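Side-chain contacts in magnesium transport protein CorA (Methanocaldococcus jannaschii, PDB 4EGW), which carries magnesium ions across the cell membrane as a homopentamer, opening when cytoplasmic magnesium is low and closing when it is high: residues 102-105 with 109-112; 167-172 with 207-212. All coordinates share one frame; numbering follows the deposited sequence.

Interaction 1: residues 102-105 with 109-112; sequences APLF and ITTT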
loop_
_atom_site.group_PDB
_atom_site.type_symbol
_atom_site.label_atom_id
_atom_site.label_comp_id
_atom_site.label_asym_id
_atom_site.label_seq_id
_atom_site.Cartn_x
_atom_site.Cartn_y
_atom_site.Cartn_z
ATOM N N ALA A 102 1.814 -0.868 -15.385
ATOM C CA ALA A 102 2.119 -0.223 -14.135
ATOM C C ALA A 102 1.632 1.218 -14.197
ATOM O O ALA A 102 1.608 1.826 -15.271
ATOM C CB ALA A 102 3.598 -0.264 -13.904
ATOM N N PRO A 103 1.233 1.770 -13.046
ATOM C CA PRO A 103 0.809 3.170 -12.983
ATOM C C PRO A 103 1.883 4.112 -13.551
ATOM O O PRO A 103 3.076 3.865 -13.408
ATOM C CB PRO A 103 0.617 3.406 -11.475
ATOM C CG PRO A 103 0.353 2.055 -10.911
ATOM C CD PRO A 103 1.238 1.139 -11.713
ATOM N N LEU A 104 1.444 5.181 -14.200
ATOM C CA LEU A 104 2.337 6.156 -14.811
ATOM C C LEU A 104 1.907 7.518 -14.310
ATOM O O LEU A 104 0.722 7.851 -14.315
ATOM C CB LEU A 104 2.204 6.105 -16.326
ATOM C CG LEU A 104 2.871 7.224 -17.118
ATOM C CD1 LEU A 104 4.353 7.248 -16.849
ATOM C CD2 LEU A 104 2.587 7.089 -18.617
ATOM N N PHE A 105 2.862 8.318 -13.874
ATOM C CA PHE A 105 2.517 9.557 -13.200
ATOM C C PHE A 105 2.853 10.767 -14.060
ATOM O O PHE A 105 3.853 10.782 -14.779
ATOM C CB PHE A 105 3.210 9.620 -11.842
ATOM C CG PHE A 105 3.301 8.280 -11.146
ATOM C CD1 PHE A 105 4.054 7.244 -11.692
ATOM C CD2 PHE A 105 2.655 8.059 -9.945
ATOM C CE1 PHE A 105 4.146 6.015 -11.057
ATOM C CE2 PHE A 105 2.753 6.835 -9.304
ATOM C CZ PHE A 105 3.494 5.813 -9.861
ATOM N N ILE A 109 -2.704 10.946 -14.061
ATOM C CA ILE A 109 -2.172 9.586 -13.996
ATOM C C ILE A 109 -2.797 8.649 -15.025
ATOM O O ILE A 109 -3.992 8.727 -15.314
ATOM C CB ILE A 109 -2.380 8.966 -12.609
ATOM C CG1 ILE A 109 -1.678 9.792 -11.528
ATOM C CG2 ILE A 109 -1.870 7.535 -12.594
ATOM C CD1 ILE A 109 -2.411 11.063 -11.156
ATOM N N THR A 110 -1.975 7.763 -15.573
ATOM C CA THR A 110 -2.439 6.688 -16.452
ATOM C C THR A 110 -1.546 5.473 -16.190
ATOM O O THR A 110 -0.834 5.444 -15.191
ATOM C CB THR A 110 -2.440 7.077 -17.957
ATOM O OG1 THR A 110 -1.102 7.323 -18.406
ATOM C CG2 THR A 110 -3.311 8.313 -18.209
ATOM N N THR A 111 -1.604 4.458 -17.046
ATOM C CA THR A 111 -0.704 3.324 -16.899
ATOM C C THR A 111 0.144 3.147 -18.138
ATOM O O THR A 111 -0.146 3.718 -19.186
ATOM C CB THR A 111 -1.442 2.021 -16.642
ATOM O OG1 THR A 111 -2.173 1.653 -17.811
ATOM C CG2 THR A 111 -2.378 2.162 -15.464
ATOM N N THR A 112 1.208 2.367 -17.992
ATOM C CA THR A 112 2.232 2.236 -19.007
ATOM C C THR A 112 2.809 0.824 -18.928
ATOM O O THR A 112 2.949 0.259 -17.845
ATOM C CB THR A 112 3.361 3.257 -18.755
ATOM O OG1 THR A 112 4.202 3.378 -19.917
ATOM C CG2 THR A 112 4.201 2.827 -17.556
#

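Interaction 2: residues 167-172 with 207-212; sequences RSYSRI and VYFHKS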
loop_
_atom_site.group_PDB
_atom_site.type_symbol
_atom_site.label_atom_id
_atom_site.label_comp_id
_atom_site.label_asym_id
_atom_site.label_seq_id
_atom_site.Cartn_x
_atom_site.Cartn_y
_atom_site.Cartn_z
ATOM N N ARG A 167 0.996 -2.592 -5.825
ATOM C CA ARG A 167 0.978 -1.658 -4.708
ATOM C C ARG A 167 0.984 -0.204 -5.161
ATOM O O ARG A 167 0.446 0.669 -4.472
ATOM C CB ARG A 167 2.157 -1.925 -3.791
ATOM C CG ARG A 167 1.777 -2.739 -2.580
ATOM C CD ARG A 167 2.990 -2.995 -1.689
ATOM N NE ARG A 167 3.740 -1.778 -1.396
ATOM C CZ ARG A 167 3.694 -1.135 -0.236
ATOM N NH1 ARG A 167 2.932 -1.593 0.749
ATOM N NH2 ARG A 167 4.419 -0.039 -0.055
ATOM N N SER A 168 1.598 0.057 -6.314
ATOM C CA SER A 168 1.500 1.376 -6.934
ATOM C C SER A 168 0.021 1.669 -7.127
ATOM O O SER A 168 -0.495 2.677 -6.665
ATOM C CB SER A 168 2.201 1.415 -8.300
ATOM O OG SER A 168 3.571 1.062 -8.223
ATOM N N TYR A 169 -0.664 0.760 -7.806
ATOM C CA TYR A 169 -2.074 0.941 -8.088
ATOM C C TYR A 169 -2.868 1.163 -6.814
ATOM O O TYR A 169 -3.684 2.097 -6.726
ATOM C CB TYR A 169 -2.620 -0.295 -8.768
ATOM C CG TYR A 169 -2.330 -0.414 -10.245
ATOM C CD1 TYR A 169 -3.020 0.356 -11.163
ATOM C CD2 TYR A 169 -1.411 -1.341 -10.727
ATOM C CE1 TYR A 169 -2.796 0.224 -12.527
ATOM C CE2 TYR A 169 -1.179 -1.475 -12.091
ATOM C CZ TYR A 169 -1.881 -0.692 -12.980
ATOM O OH TYR A 169 -1.673 -0.808 -14.329
ATOM N N SER A 170 -2.634 0.291 -5.837
ATOM C CA SER A 170 -3.417 0.287 -4.603
ATOM C C SER A 170 -3.204 1.570 -3.830
ATOM O O SER A 170 -4.102 2.063 -3.148
ATOM C CB SER A 170 -3.054 -0.903 -3.719
ATOM O OG SER A 170 -3.878 -0.906 -2.567
ATOM N N ARG A 171 -2.005 2.114 -3.941
ATOM C CA ARG A 171 -1.699 3.360 -3.271
ATOM C C ARG A 171 -2.554 4.482 -3.845
ATOM O O ARG A 171 -3.108 5.301 -3.118
ATOM C CB ARG A 171 -0.223 3.687 -3.451
ATOM C CG ARG A 171 0.239 4.861 -2.619
ATOM C CD ARG A 171 0.433 6.115 -3.459
ATOM N NE ARG A 171 1.555 5.988 -4.385
ATOM C CZ ARG A 171 2.444 6.951 -4.622
ATOM N NH1 ARG A 171 2.353 8.117 -3.994
ATOM N NH2 ARG A 171 3.431 6.743 -5.486
ATOM N N ILE A 172 -2.660 4.505 -5.164
ATOM C CA ILE A 172 -3.298 5.604 -5.860
ATOM C C ILE A 172 -4.819 5.532 -5.787
ATOM O O ILE A 172 -5.495 6.557 -5.718
ATOM C CB ILE A 172 -2.835 5.653 -7.318
ATOM C CG1 ILE A 172 -1.302 5.670 -7.370
ATOM C CG2 ILE A 172 -3.425 6.859 -8.018
ATOM C CD1 ILE A 172 -0.708 5.209 -8.703
ATOM N N VAL A 207 -10.197 4.767 -15.833
ATOM C CA VAL A 207 -10.331 3.988 -17.052
ATOM C C VAL A 207 -9.061 3.190 -17.366
ATOM O O VAL A 207 -9.145 2.017 -17.722
ATOM C CB VAL A 207 -10.678 4.894 -18.253
ATOM C CG1 VAL A 207 -10.901 4.057 -19.495
ATOM C CG2 VAL A 207 -11.911 5.732 -17.955
ATOM N N TYR A 208 -7.897 3.835 -17.239
ATOM C CA TYR A 208 -6.601 3.217 -17.536
ATOM C C TYR A 208 -6.297 2.130 -16.518
ATOM O O TYR A 208 -5.848 1.032 -16.867
ATOM C CB TYR A 208 -5.469 4.270 -17.524
ATOM C CG TYR A 208 -5.153 4.907 -18.879
ATOM C CD1 TYR A 208 -4.252 4.315 -19.761
ATOM C CD2 TYR A 208 -5.750 6.104 -19.266
ATOM C CE1 TYR A 208 -3.964 4.892 -21.001
ATOM C CE2 TYR A 208 -5.471 6.688 -20.504
ATOM C CZ TYR A 208 -4.578 6.078 -21.370
ATOM O OH TYR A 208 -4.303 6.661 -22.595
ATOM N N PHE A 209 -6.538 2.447 -15.250
ATOM C CA PHE A 209 -6.348 1.475 -14.192
ATOM C C PHE A 209 -7.217 0.265 -14.407
ATOM O O PHE A 209 -6.784 -0.862 -14.226
ATOM C CB PHE A 209 -6.676 2.081 -12.838
ATOM C CG PHE A 209 -5.542 2.844 -12.239
ATOM C CD1 PHE A 209 -4.441 3.179 -13.008
ATOM C CD2 PHE A 209 -5.562 3.209 -10.902
ATOM C CE1 PHE A 209 -3.394 3.883 -12.465
ATOM C CE2 PHE A 209 -4.518 3.918 -10.342
ATOM C CZ PHE A 209 -3.428 4.252 -11.115
ATOM N N HIS A 210 -8.463 0.490 -14.780
ATOM C CA HIS A 210 -9.378 -0.625 -14.800
ATOM C C HIS A 210 -9.011 -1.577 -15.927
ATOM O O HIS A 210 -8.881 -2.791 -15.731
ATOM C CB HIS A 210 -10.806 -0.147 -14.927
ATOM C CG HIS A 210 -11.800 -1.170 -14.495
ATOM N ND1 HIS A 210 -12.397 -2.048 -15.379
ATOM C CD2 HIS A 210 -12.282 -1.483 -13.269
ATOM C CE1 HIS A 210 -13.216 -2.842 -14.716
ATOM N NE2 HIS A 210 -13.165 -2.519 -13.434
ATOM N N LYS A 211 -8.834 -1.005 -17.109
ATOM C CA LYS A 211 -8.304 -1.737 -18.246
ATOM C C LYS A 211 -7.024 -2.463 -17.829
ATOM O O LYS A 211 -6.880 -3.669 -18.050
ATOM C CB LYS A 211 -7.988 -0.752 -19.371
ATOM C CG LYS A 211 -8.601 -1.072 -20.713
ATOM C CD LYS A 211 -8.020 -0.136 -21.771
ATOM C CE LYS A 211 -8.283 -0.612 -23.189
ATOM N NZ LYS A 211 -7.399 0.110 -24.158
ATOM N N SER A 212 -6.108 -1.718 -17.208
ATOM C CA SER A 212 -4.782 -2.234 -16.865
ATOM C C SER A 212 -4.869 -3.379 -15.881
ATOM O O SER A 212 -4.288 -4.439 -16.098
ATOM C CB SER A 212 -3.903 -1.129 -16.269
ATOM O OG SER A 212 -3.323 -0.319 -17.278
#

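Interaction 1: residues 102-105 with 109-112
A102 and T112 face each other as an antiparallel hydrogen-bonded pair, joined through the N and O of both residues: A102 N reaches T112 O at 2.9 Å in a nearly straight bond (174° at the hydrogen), and T112 N returns to A102 O at 2.8 Å. L104 and T110 form the second such pair, with T110 N bonded to L104 O at 3.0 Å and L104 N facing T110 O at a doubtfully short 2.5 Å. Between them the non-hydrogen-bonded pair P103 and T111 brings its CA atoms to 4.2 Å, and A102 O takes a CA-H...O contact from T111. Antiparallel pairing across a connection of a few residues makes this a beta hairpin, strand 96-104 turning back into strand 110-119 within the mixed sheet of the cytoplasmic domain. Side-chain contact gathers on the face that carries A102, L104, T110 and T112. With CG anti to the backbone N (chi1 169°), L104 runs alongside T110 and crosses T112 at about a right angle, setting its CD2 3.9 Å from T112 CB and 3.7 Å from T110 OG1. The threonine hydroxyls bond beyond the two strands: T110 OG1 to E106, T111 OG1 probably to S212 and T112 OG1 to D129.

Interaction 2: residues 167-172 with 207-212
Y169 drives the edge of its ring into the face of F209, a T-shaped pair with centroids 4.7 Å apart and planes at 75°. The two side chains pass each other in opposite directions, each reaching from its own helix toward the other. Y169 CD1 sits over the centre of the phenylalanine ring, while the neighbouring CE1 makes the closest approach, 3.4 Å from F209 CD1. Both residues keep CG anti to the carbonyl carbon (chi1 -84° for F209), and their rings swing from flanking positions to meet between the helices. I172, one turn beyond Y169, crosses F209 at about a right angle and meets the rim of its ring, with CD1 3.8 Å from F209 CZ and CB in the ring plane near CE2. F209 is thus held over one face by the tyrosine and along its edge by the isoleucine; an alanine here would probably open a gap between the helices and leave the Y169 ring edge without the aromatic face it packs on. The far end of Y169 extends past F209 to S212, where Y169 OH lies close to S212 CB; the tyrosine hydroxyl is hydrogen-bonded to the backbone O of K101. Strand residues P103 and T111 also touch Y169. With segment axes 11.8 Å apart at 143°, helices 156-186 and 193-225 are too widely spaced for direct backbone packing, and large aromatics bridge them in the buried helical layer of the CorA cytoplasmic domain, against the hairpin of its sheet.

In the fold
Interactions 1 and 2 illustrate how a sheet and a helical layer share one buried core. Their centres lie 8 Å apart, and they come in series along the chain: the hairpin of strands 96-104 and 110-119 closes before helices 156-186 and 193-225 meet. The hairpin end touches both helices directly. T111 CG2 packs 3.4 Å from F209 CD1, P103 lies against S168 at the other helix, and T111 OG1 and S212 OG make a probable hydrogen bond. Joined through T111 and P103, the sheet and the helical layer are likely to move together, while R171 NH1 on helix 156-186 forms a salt bridge to D178 OD2 of the second subunit.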